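Local coordinates for protein carbohydrate binding family 6 (Clostridium thermocellum, PDB 5A8C) that probably hydrolyses alpha-L-arabinofuranosidic linkages as a family 43 glycoside hydrolase built on a five-bladed beta-propeller, at residues A[49-54]-A[80-85]; A[86-91]-A[113-118]; A[107-112]-A[171-176]. All coordinates share one frame; numbering follows the deposited sequence.

Interaction 1 of 3, residues A[49-54]-A[80-85]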
loop_
_atom_site.group_PDB
_atom_site.type_symbol
_atom_site.label_atom_id
_atom_site.label_comp_id
_atom_site.label_asym_id
_atom_site.label_seq_id
_atom_site.Cartn_x
_atom_site.Cartn_y
_atom_site.Cartn_z
ATOM N N LEU A 49 -14.433 -7.529 -1.470
ATOM C CA LEU A 49 -13.310 -6.597 -1.360
ATOM C C LEU A 49 -12.469 -7.020 -0.164
ATOM O O LEU A 49 -12.978 -7.043 0.971
ATOM C CB LEU A 49 -13.839 -5.188 -1.179
ATOM C CG LEU A 49 -12.771 -4.089 -1.028
ATOM C CD1 LEU A 49 -11.883 -3.976 -2.226
ATOM C CD2 LEU A 49 -13.423 -2.758 -0.712
ATOM N N TYR A 50 -11.221 -7.400 -0.428
ATOM C CA TYR A 50 -10.258 -7.808 0.587
ATOM C C TYR A 50 -9.295 -6.657 0.789
ATOM O O TYR A 50 -8.743 -6.110 -0.156
ATOM C CB TYR A 50 -9.473 -9.057 0.147
ATOM C CG TYR A 50 -10.284 -10.312 0.044
ATOM C CD1 TYR A 50 -11.005 -10.603 -1.091
ATOM C CD2 TYR A 50 -10.304 -11.207 1.085
ATOM C CE1 TYR A 50 -11.779 -11.756 -1.160
ATOM C CE2 TYR A 50 -11.085 -12.368 1.057
ATOM C CZ TYR A 50 -11.822 -12.628 -0.088
ATOM O OH TYR A 50 -12.592 -13.784 -0.172
ATOM N N ILE A 51 -9.027 -6.358 2.076
ATOM C CA ILE A 51 -8.035 -5.325 2.460
ATOM C C ILE A 51 -6.961 -5.996 3.305
ATOM O O ILE A 51 -7.273 -6.718 4.262
ATOM C CB ILE A 51 -8.693 -4.169 3.246
ATOM C CG1 ILE A 51 -9.834 -3.527 2.460
ATOM C CG2 ILE A 51 -7.620 -3.123 3.537
ATOM C CD1 ILE A 51 -10.575 -2.449 3.244
ATOM N N TYR A 52 -5.703 -5.772 2.896
ATOM C CA TYR A 52 -4.541 -6.297 3.589
ATOM C C TYR A 52 -3.814 -5.120 4.203
ATOM O O TYR A 52 -3.582 -4.113 3.504
ATOM C CB TYR A 52 -3.603 -7.012 2.564
ATOM C CG TYR A 52 -4.261 -8.167 1.892
ATOM C CD1 TYR A 52 -5.163 -7.966 0.839
ATOM C CD2 TYR A 52 -4.063 -9.468 2.295
ATOM C CE1 TYR A 52 -5.788 -9.011 0.225
ATOM C CE2 TYR A 52 -4.684 -10.538 1.686
ATOM C CZ TYR A 52 -5.576 -10.304 0.655
ATOM O OH TYR A 52 -6.228 -11.317 0.006
ATOM N N CYS A 53 -3.354 -5.263 5.436
ATOM C CA CYS A 53 -2.787 -4.146 6.166
ATOM C C CYS A 53 -1.527 -4.585 6.912
ATOM O O CYS A 53 -1.434 -5.712 7.395
ATOM C CB CYS A 53 -3.739 -3.601 7.230
ATOM S SG CYS A 53 -5.289 -2.975 6.568
ATOM N N SER A 54 -0.594 -3.647 7.073
ATOM C CA SER A 54 0.392 -3.784 8.141
ATOM C C SER A 54 -0.335 -4.032 9.456
ATOM O O SER A 54 -1.237 -3.246 9.780
ATOM C CB SER A 54 1.143 -2.456 8.293
ATOM O OG SER A 54 1.950 -2.168 7.181
ATOM N N LYS A 80 -20.502 -3.200 4.574
ATOM C CA LYS A 80 -21.152 -3.027 5.863
ATOM C C LYS A 80 -20.597 -3.981 6.893
ATOM O O LYS A 80 -20.298 -3.543 8.045
ATOM C CB LYS A 80 -22.663 -3.122 5.734
ATOM C CG LYS A 80 -23.304 -2.075 4.821
ATOM C CD LYS A 80 -24.812 -2.264 4.609
ATOM C CE LYS A 80 -25.343 -1.324 3.531
ATOM N NZ LYS A 80 -24.748 -1.606 2.183
ATOM N N ASN A 81 -20.567 -5.273 6.581
ATOM C CA ASN A 81 -20.085 -6.314 7.471
ATOM C C ASN A 81 -18.678 -6.644 7.033
ATOM O O ASN A 81 -18.503 -7.097 5.892
ATOM C CB ASN A 81 -21.021 -7.554 7.438
ATOM C CG ASN A 81 -20.733 -8.523 8.599
ATOM O OD1 ASN A 81 -19.622 -8.701 9.008
ATOM N ND2 ASN A 81 -21.765 -9.181 9.110
ATOM N N TRP A 82 -17.720 -6.437 7.917
ATOM C CA TRP A 82 -16.334 -6.758 7.663
ATOM C C TRP A 82 -15.957 -8.021 8.404
ATOM O O TRP A 82 -16.112 -8.088 9.641
ATOM C CB TRP A 82 -15.430 -5.574 8.073
ATOM C CG TRP A 82 -15.652 -4.370 7.210
ATOM C CD1 TRP A 82 -16.513 -3.361 7.413
ATOM C CD2 TRP A 82 -15.035 -4.108 5.941
ATOM N NE1 TRP A 82 -16.499 -2.491 6.366
ATOM C CE2 TRP A 82 -15.556 -2.899 5.458
ATOM C CE3 TRP A 82 -14.029 -4.754 5.192
ATOM C CZ2 TRP A 82 -15.133 -2.320 4.232
ATOM C CZ3 TRP A 82 -13.620 -4.193 3.989
ATOM C CH2 TRP A 82 -14.176 -2.989 3.541
ATOM N N THR A 83 -15.482 -9.019 7.702
ATOM C CA THR A 83 -15.006 -10.251 8.297
ATOM C C THR A 83 -13.530 -10.163 8.569
ATOM O O THR A 83 -12.749 -9.725 7.720
ATOM C CB THR A 83 -15.280 -11.426 7.349
ATOM O OG1 THR A 83 -16.691 -11.475 7.091
ATOM C CG2 THR A 83 -14.800 -12.721 7.901
ATOM N N ASP A 84 -13.123 -10.559 9.763
ATOM C CA ASP A 84 -11.728 -10.610 10.173
ATOM C C ASP A 84 -11.146 -11.921 9.784
ATOM O O ASP A 84 -11.540 -12.962 10.301
ATOM C CB ASP A 84 -11.699 -10.411 11.682
ATOM C CG ASP A 84 -10.313 -10.355 12.282
ATOM O OD1 ASP A 84 -9.307 -10.401 11.546
ATOM O OD2 ASP A 84 -10.236 -10.213 13.539
ATOM N N HIS A 85 -10.137 -11.911 8.887
ATOM C CA HIS A 85 -9.441 -13.123 8.486
ATOM C C HIS A 85 -8.145 -13.354 9.238
ATOM O O HIS A 85 -7.371 -14.271 8.894
ATOM C CB HIS A 85 -9.204 -13.129 6.990
ATOM C CG HIS A 85 -10.454 -12.989 6.185
ATOM N ND1 HIS A 85 -11.442 -13.945 6.162
ATOM C CD2 HIS A 85 -10.907 -11.986 5.414
ATOM C CE1 HIS A 85 -12.395 -13.540 5.339
ATOM N NE2 HIS A 85 -12.123 -12.345 4.882
#
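Trp-82 and Ile-51 meet across one antiparallel four-stranded sheet, of the kind that makes up a blade of the five-bladed beta-propeller of family 43 glycoside hydrolases. Residues 49-54 belong to the second strand of that sheet and residues 80-85 run into the fourth, so strand 70-76 lies between them and takes the backbone hydrogen bonds of Leu-49, Ile-51 and Cys-53. With this strand interposed, the CA atoms of Tyr-50 and Thr-83, the nearest across the pair, remain 9.4 Å apart, and long side chains have to span the gap.

The apolar contacts gather on the benzo ring of the indole. CD1 of Ile-51 comes obliquely to Trp-82, 3.6 Å from CZ3 and 3.7 Å from CH2; an extended chain (chi2 176°) carries this methyl outward from the strand. Leu-49 adds a looser touch, its CD2 lying 4.3 Å from CH2 of Trp-82. Ile-74 and Thr-76 of the middle strand also touch the indole, as does Ile-31.

The aromatic contact is made by Tyr-50 and His-85. Their planes are inclined by only 30°, but the rings are slid so far apart, with centroids separated by 5.8 Å, that they hardly overlap. The imidazole is tethered through a hydrogen bond between its NE2 and OG of Ser-75 on the intervening strand; that same NE2 is 4.0 Å from CE2 of Tyr-50.

Interaction 2 of 3, residues A[86-91]-A[113-118]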
loop_
_atom_site.group_PDB
_atom_site.type_symbol
_atom_site.label_atom_id
_atom_site.label_comp_id
_atom_site.label_asym_id
_atom_site.label_seq_id
_atom_site.Cartn_x
_atom_site.Cartn_y
_atom_site.Cartn_z
ATOM N N GLY A 86 -7.851 -12.526 10.261
ATOM C CA GLY A 86 -6.651 -12.692 11.036
ATOM C C GLY A 86 -5.410 -12.223 10.300
ATOM O O GLY A 86 -5.490 -11.435 9.327
ATOM N N GLU A 87 -4.269 -12.670 10.762
ATOM C CA GLU A 87 -3.011 -12.373 10.144
ATOM C C GLU A 87 -2.681 -13.499 9.195
ATOM O O GLU A 87 -2.512 -14.624 9.591
ATOM C CB GLU A 87 -1.916 -12.059 11.163
ATOM C CG GLU A 87 -1.966 -10.616 11.704
ATOM C CD GLU A 87 -3.183 -10.369 12.552
ATOM O OE1 GLU A 87 -3.267 -10.994 13.636
ATOM O OE2 GLU A 87 -4.031 -9.559 12.182
ATOM N N VAL A 88 -2.565 -13.164 7.907
ATOM C CA VAL A 88 -2.451 -14.113 6.811
ATOM C C VAL A 88 -1.026 -14.349 6.336
ATOM O O VAL A 88 -0.805 -15.260 5.562
ATOM C CB VAL A 88 -3.355 -13.675 5.624
ATOM C CG1 VAL A 88 -4.805 -13.612 6.055
ATOM C CG2 VAL A 88 -2.879 -12.337 5.020
ATOM N N PHE A 89 -0.083 -13.560 6.859
ATOM C CA PHE A 89 1.323 -13.696 6.553
ATOM C C PHE A 89 2.078 -13.201 7.757
ATOM O O PHE A 89 1.798 -12.118 8.243
ATOM C CB PHE A 89 1.754 -12.867 5.305
ATOM C CG PHE A 89 3.199 -12.923 4.977
ATOM C CD1 PHE A 89 3.779 -14.101 4.524
ATOM C CD2 PHE A 89 4.013 -11.831 5.198
ATOM C CE1 PHE A 89 5.123 -14.156 4.239
ATOM C CE2 PHE A 89 5.367 -11.881 4.896
ATOM C CZ PHE A 89 5.913 -13.047 4.441
ATOM N N ASN A 90 3.128 -13.962 8.155
ATOM C CA ASN A 90 4.013 -13.589 9.236
ATOM C C ASN A 90 5.424 -13.757 8.709
ATOM O O ASN A 90 5.753 -14.849 8.301
ATOM C CB ASN A 90 3.737 -14.467 10.478
ATOM C CG ASN A 90 4.695 -14.213 11.601
ATOM O OD1 ASN A 90 5.888 -14.450 11.475
ATOM N ND2 ASN A 90 4.196 -13.688 12.687
ATOM N N ALA A 91 6.211 -12.697 8.673
ATOM C CA ALA A 91 7.506 -12.788 7.981
ATOM C C ALA A 91 8.416 -13.851 8.550
ATOM O O ALA A 91 9.039 -14.603 7.807
ATOM C CB ALA A 91 8.165 -11.440 7.950
ATOM N N PHE A 113 -2.661 -15.450 -5.442
ATOM C CA PHE A 113 -2.555 -14.192 -4.747
ATOM C C PHE A 113 -1.090 -13.948 -4.386
ATOM O O PHE A 113 -0.435 -14.816 -3.811
ATOM C CB PHE A 113 -3.407 -14.211 -3.470
ATOM C CG PHE A 113 -4.883 -14.377 -3.780
ATOM C CD1 PHE A 113 -5.390 -15.643 -3.999
ATOM C CD2 PHE A 113 -5.669 -13.283 -3.967
ATOM C CE1 PHE A 113 -6.718 -15.820 -4.392
ATOM C CE2 PHE A 113 -7.020 -13.449 -4.345
ATOM C CZ PHE A 113 -7.504 -14.737 -4.571
ATOM N N TYR A 114 -0.618 -12.760 -4.768
ATOM C CA TYR A 114 0.767 -12.359 -4.561
ATOM C C TYR A 114 0.767 -11.158 -3.644
ATOM O O TYR A 114 0.123 -10.134 -3.941
ATOM C CB TYR A 114 1.431 -11.991 -5.917
ATOM C CG TYR A 114 1.433 -13.165 -6.836
ATOM C CD1 TYR A 114 2.466 -14.107 -6.781
ATOM C CD2 TYR A 114 0.410 -13.386 -7.757
ATOM C CE1 TYR A 114 2.439 -15.236 -7.565
ATOM C CE2 TYR A 114 0.395 -14.510 -8.559
ATOM C CZ TYR A 114 1.437 -15.416 -8.489
ATOM O OH TYR A 114 1.393 -16.494 -9.340
ATOM N N LEU A 115 1.423 -11.305 -2.501
ATOM C CA LEU A 115 1.452 -10.333 -1.427
ATOM C C LEU A 115 2.895 -9.872 -1.255
ATOM O O LEU A 115 3.722 -10.610 -0.755
ATOM C CB LEU A 115 0.914 -11.016 -0.169
ATOM C CG LEU A 115 0.726 -10.162 1.060
ATOM C CD1 LEU A 115 -0.393 -9.133 0.849
ATOM C CD2 LEU A 115 0.336 -11.052 2.262
ATOM N N TYR A 116 3.164 -8.662 -1.697
ATOM C CA TYR A 116 4.522 -8.095 -1.622
ATOM C C TYR A 116 4.647 -7.311 -0.341
ATOM O O TYR A 116 3.642 -6.751 0.140
ATOM C CB TYR A 116 4.791 -7.198 -2.858
ATOM C CG TYR A 116 4.618 -7.955 -4.126
ATOM C CD1 TYR A 116 3.388 -8.058 -4.754
ATOM C CD2 TYR A 116 5.719 -8.581 -4.730
ATOM C CE1 TYR A 116 3.206 -8.818 -5.904
ATOM C CE2 TYR A 116 5.549 -9.316 -5.890
ATOM C CZ TYR A 116 4.320 -9.445 -6.471
ATOM O OH TYR A 116 4.109 -10.195 -7.586
ATOM N N TYR A 117 5.833 -7.257 0.243
ATOM C CA TYR A 117 5.989 -6.650 1.555
ATOM C C TYR A 117 7.393 -6.154 1.722
ATOM O O TYR A 117 8.357 -6.640 1.116
ATOM C CB TYR A 117 5.671 -7.691 2.664
ATOM C CG TYR A 117 6.577 -8.902 2.664
ATOM C CD1 TYR A 117 6.319 -9.999 1.848
ATOM C CD2 TYR A 117 7.679 -8.966 3.511
ATOM C CE1 TYR A 117 7.175 -11.104 1.835
ATOM C CE2 TYR A 117 8.519 -10.064 3.511
ATOM C CZ TYR A 117 8.283 -11.144 2.682
ATOM O OH TYR A 117 9.116 -12.228 2.768
ATOM N N GLY A 118 7.550 -5.124 2.576
ATOM C CA GLY A 118 8.885 -4.594 2.876
ATOM C C GLY A 118 9.425 -5.169 4.152
ATOM O O GLY A 118 8.796 -5.052 5.223
#
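The rings of Phe-89 and Tyr-117 make the closest approach between the two strands. Phe-89 sends the far end of its ring over one face of the tyrosine: CE2 stands 3.5 Å above the plane, over the ring centre, and CZ is 3.5 Å from CE1 of Tyr-117. The planes are inclined at 46° with centroids 4.6 Å apart, an oblique meeting. Beside the rings, CD2 of Leu-115 packs against CB of Phe-89 at 3.8 Å and more loosely against CG2 of Val-88. All four residues are buried, and the contact between the strands involves no hydrogen bond.

A side-chain torsion and second-shell partners set this geometry. The Phe-89 ring reaches across because CG is anti to the backbone N (chi1 178°). The phenol oxygen of Tyr-117 is hydrogen-bonded to OD2 of Asp-138, which ties down the far end of the ring that Phe-89 covers. Ala-127 of strand 124-129 also touches Phe-89, while Pro-104 and Ile-106 pack on Leu-115.

Strand 86-90 closes one sheet and leads straight into helix 91-94, whose Arg-93 N is capped by OD1 of Asn-90; strand 113-118 is the middle of the next sheet, and the two strands cross at -74° with their axes 10.0 Å apart.

Interaction 3 of 3, residues A[107-112]-A[171-176]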
loop_
_atom_site.group_PDB
_atom_site.type_symbol
_atom_site.label_atom_id
_atom_site.label_comp_id
_atom_site.label_asym_id
_atom_site.label_seq_id
_atom_site.Cartn_x
_atom_site.Cartn_y
_atom_site.Cartn_z
ATOM N N VAL A 107 -1.915 -8.557 -5.348
ATOM C CA VAL A 107 -2.296 -8.747 -6.762
ATOM C C VAL A 107 -2.901 -10.145 -6.878
ATOM O O VAL A 107 -2.365 -11.115 -6.352
ATOM C CB VAL A 107 -1.077 -8.614 -7.706
ATOM C CG1 VAL A 107 -1.502 -8.825 -9.136
ATOM C CG2 VAL A 107 -0.439 -7.266 -7.547
ATOM N N TYR A 108 -4.008 -10.229 -7.646
ATOM C CA TYR A 108 -4.610 -11.505 -8.053
ATOM C C TYR A 108 -4.230 -11.764 -9.519
ATOM O O TYR A 108 -4.572 -10.964 -10.375
ATOM C CB TYR A 108 -6.119 -11.439 -7.856
ATOM C CG TYR A 108 -6.897 -12.641 -8.334
ATOM C CD1 TYR A 108 -6.629 -13.923 -7.867
ATOM C CD2 TYR A 108 -7.943 -12.510 -9.257
ATOM C CE1 TYR A 108 -7.364 -15.033 -8.275
ATOM C CE2 TYR A 108 -8.660 -13.616 -9.673
ATOM C CZ TYR A 108 -8.374 -14.868 -9.189
ATOM O OH TYR A 108 -9.111 -15.937 -9.647
ATOM N N ARG A 109 -3.451 -12.825 -9.739
ATOM C CA ARG A 109 -3.001 -13.137 -11.113
ATOM C C ARG A 109 -2.806 -14.617 -11.199
ATOM O O ARG A 109 -2.398 -15.245 -10.202
ATOM C CB ARG A 109 -1.682 -12.418 -11.434
ATOM C CG ARG A 109 -1.350 -12.436 -12.924
ATOM C CD ARG A 109 -0.083 -11.752 -13.269
ATOM N NE ARG A 109 0.021 -11.617 -14.710
ATOM C CZ ARG A 109 1.029 -11.045 -15.356
ATOM N NH1 ARG A 109 2.054 -10.568 -14.711
ATOM N NH2 ARG A 109 0.985 -10.975 -16.677
ATOM N N ASN A 110 -3.041 -15.226 -12.353
ATOM C CA ASN A 110 -2.764 -16.668 -12.485
ATOM C C ASN A 110 -3.587 -17.479 -11.522
ATOM O O ASN A 110 -3.172 -18.578 -11.176
ATOM C CB ASN A 110 -1.245 -17.017 -12.264
ATOM C CG ASN A 110 -0.285 -16.103 -13.028
ATOM O OD1 ASN A 110 -0.555 -15.805 -14.210
ATOM N ND2 ASN A 110 0.832 -15.665 -12.369
ATOM N N ASN A 111 -4.730 -16.973 -11.107
ATOM C CA ASN A 111 -5.561 -17.610 -10.118
ATOM C C ASN A 111 -4.814 -17.862 -8.794
ATOM O O ASN A 111 -5.161 -18.780 -8.026
ATOM C CB ASN A 111 -6.183 -18.898 -10.615
ATOM C CG ASN A 111 -7.389 -19.313 -9.831
ATOM O OD1 ASN A 111 -8.176 -18.482 -9.356
ATOM N ND2 ASN A 111 -7.557 -20.580 -9.714
ATOM N N LYS A 112 -3.892 -16.972 -8.467
ATOM C CA LYS A 112 -3.127 -16.987 -7.225
ATOM C C LYS A 112 -3.082 -15.565 -6.691
ATOM O O LYS A 112 -3.399 -14.589 -7.385
ATOM C CB LYS A 112 -1.696 -17.526 -7.428
ATOM C CG LYS A 112 -1.678 -18.992 -7.828
ATOM C CD LYS A 112 -0.268 -19.545 -8.100
ATOM C CE LYS A 112 -0.391 -20.789 -8.971
ATOM N NZ LYS A 112 -0.876 -20.428 -10.325
ATOM N N GLY A 171 0.015 -7.221 -20.321
ATOM C CA GLY A 171 0.482 -8.351 -19.565
ATOM C C GLY A 171 1.793 -8.135 -18.845
ATOM O O GLY A 171 2.275 -9.085 -18.214
ATOM N N GLN A 172 2.318 -6.917 -18.852
ATOM C CA GLN A 172 3.556 -6.639 -18.114
ATOM C C GLN A 172 3.204 -6.165 -16.701
ATOM O O GLN A 172 2.514 -5.165 -16.531
ATOM C CB GLN A 172 4.395 -5.566 -18.828
ATOM C CG GLN A 172 5.741 -5.328 -18.139
ATOM C CD GLN A 172 6.586 -6.553 -18.154
ATOM O OE1 GLN A 172 7.047 -6.959 -19.251
ATOM N NE2 GLN A 172 6.819 -7.168 -17.014
ATOM N N ALA A 173 3.719 -6.873 -15.714
ATOM C CA ALA A 173 3.668 -6.431 -14.320
ATOM C C ALA A 173 4.866 -5.555 -14.008
ATOM O O ALA A 173 5.995 -5.757 -14.509
ATOM C CB ALA A 173 3.663 -7.632 -13.384
ATOM N N TYR A 174 4.631 -4.597 -13.128
ATOM C CA TYR A 174 5.599 -3.630 -12.642
ATOM C C TYR A 174 5.505 -3.529 -11.147
ATOM O O TYR A 174 4.404 -3.515 -10.605
ATOM C CB TYR A 174 5.342 -2.248 -13.210
ATOM C CG TYR A 174 5.422 -2.137 -14.726
ATOM C CD1 TYR A 174 4.302 -2.340 -15.520
ATOM C CD2 TYR A 174 6.611 -1.796 -15.367
ATOM C CE1 TYR A 174 4.346 -2.200 -16.883
ATOM C CE2 TYR A 174 6.654 -1.659 -16.746
ATOM C CZ TYR A 174 5.527 -1.848 -17.494
ATOM O OH TYR A 174 5.600 -1.704 -18.870
ATOM N N MET A 175 6.644 -3.401 -10.472
ATOM C CA MET A 175 6.718 -3.050 -9.052
ATOM C C MET A 175 7.320 -1.664 -8.916
ATOM O O MET A 175 8.483 -1.488 -9.296
ATOM C CB MET A 175 7.501 -4.039 -8.250
ATOM C CG MET A 175 7.592 -3.647 -6.775
ATOM S SD MET A 175 8.803 -4.500 -5.761
ATOM C CE MET A 175 7.905 -5.986 -5.674
ATOM N N TYR A 176 6.566 -0.753 -8.340
ATOM C CA TYR A 176 7.042 0.579 -7.957
ATOM C C TYR A 176 7.444 0.529 -6.492
ATOM O O TYR A 176 6.778 -0.152 -5.702
ATOM C CB TYR A 176 5.910 1.626 -8.157
ATOM C CG TYR A 176 5.386 1.693 -9.571
ATOM C CD1 TYR A 176 4.523 0.735 -10.093
ATOM C CD2 TYR A 176 5.792 2.722 -10.451
ATOM C CE1 TYR A 176 4.073 0.776 -11.398
ATOM C CE2 TYR A 176 5.318 2.770 -11.747
ATOM C CZ TYR A 176 4.473 1.796 -12.244
ATOM O OH TYR A 176 3.969 1.792 -13.505
HETATM O O HOH W 1 4.609 -9.657 -15.954
#
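Arg-109 grips the turn before strand 173-176 with the end of its guanidinium group. Its chain is stretched out from CG to NE, with CG anti to the backbone N (chi1 -166°), and this full reach carries the charged group from the end of strand 107-109 to the neighbouring sheet. There NH2 donates a hydrogen bond to the carbonyl O of Gly-171, 2.8 Å away. The bond is bent: the N-H...O angle is 146°, and the oxygen lies somewhat off the guanidinium plane.

Gly-171 precedes the strand with a positive phi of 85°, a conformation in which a side chain would be jammed against the carbonyl O of the residue before, so glycine suits the turn. NH2 of Arg-109 has a second, weak hydrogen bond to OD1 of Asn-192.

Ala-173 completes the contact in two ways. Its CB packs obliquely on the guanidinium, 3.6 Å from NH1 of Arg-109. Its backbone N, at the start of the strand, donates to a water 2.9 Å away, and that water also accepts a bond from Arg-109 NH1 at 3.0 Å, lying in the guanidinium plane at its edge. Direct and water-mediated bonds thus fix both terminal nitrogens of the arginine against the turn and the first residue of the strand, which probably restrains rotation of the group. Met-194 touches both Arg-109 and Ala-173.

Arg-109 precedes the two-residue type I' turn of the beta-hairpin of strands 104-109 and 112-118, and Gly-171 lies in the connection between strands 164-167 and 173-178; the contact is therefore hairpin against hairpin, between successive antiparallel sheets of the beta-propeller fold.

How the interactions relate
The three interactions step through successive sheets of the propeller. Interaction 1 lies within the sheet of strands 36-45 to 83-90; interaction 2 joins the last strand of that sheet to strand 112-118 of the next; interaction 3 carries on from strand 104-109, its neighbour there through a probable Tyr-114 N to Val-107 O hydrogen bond, to the sheet containing strand 173-178. Centres of interactions 1 and 2 are about 14 Å apart, of 2 and 3 about 15 Å, of 1 and 3 about 21 Å. Both segments of interaction 1 precede those of interaction 2, whereas those of 2 and 3 alternate. Tyr-52 packs on Leu-115 and Val-88, and Met-175 on Tyr-116, so side chains bridge consecutive sheets.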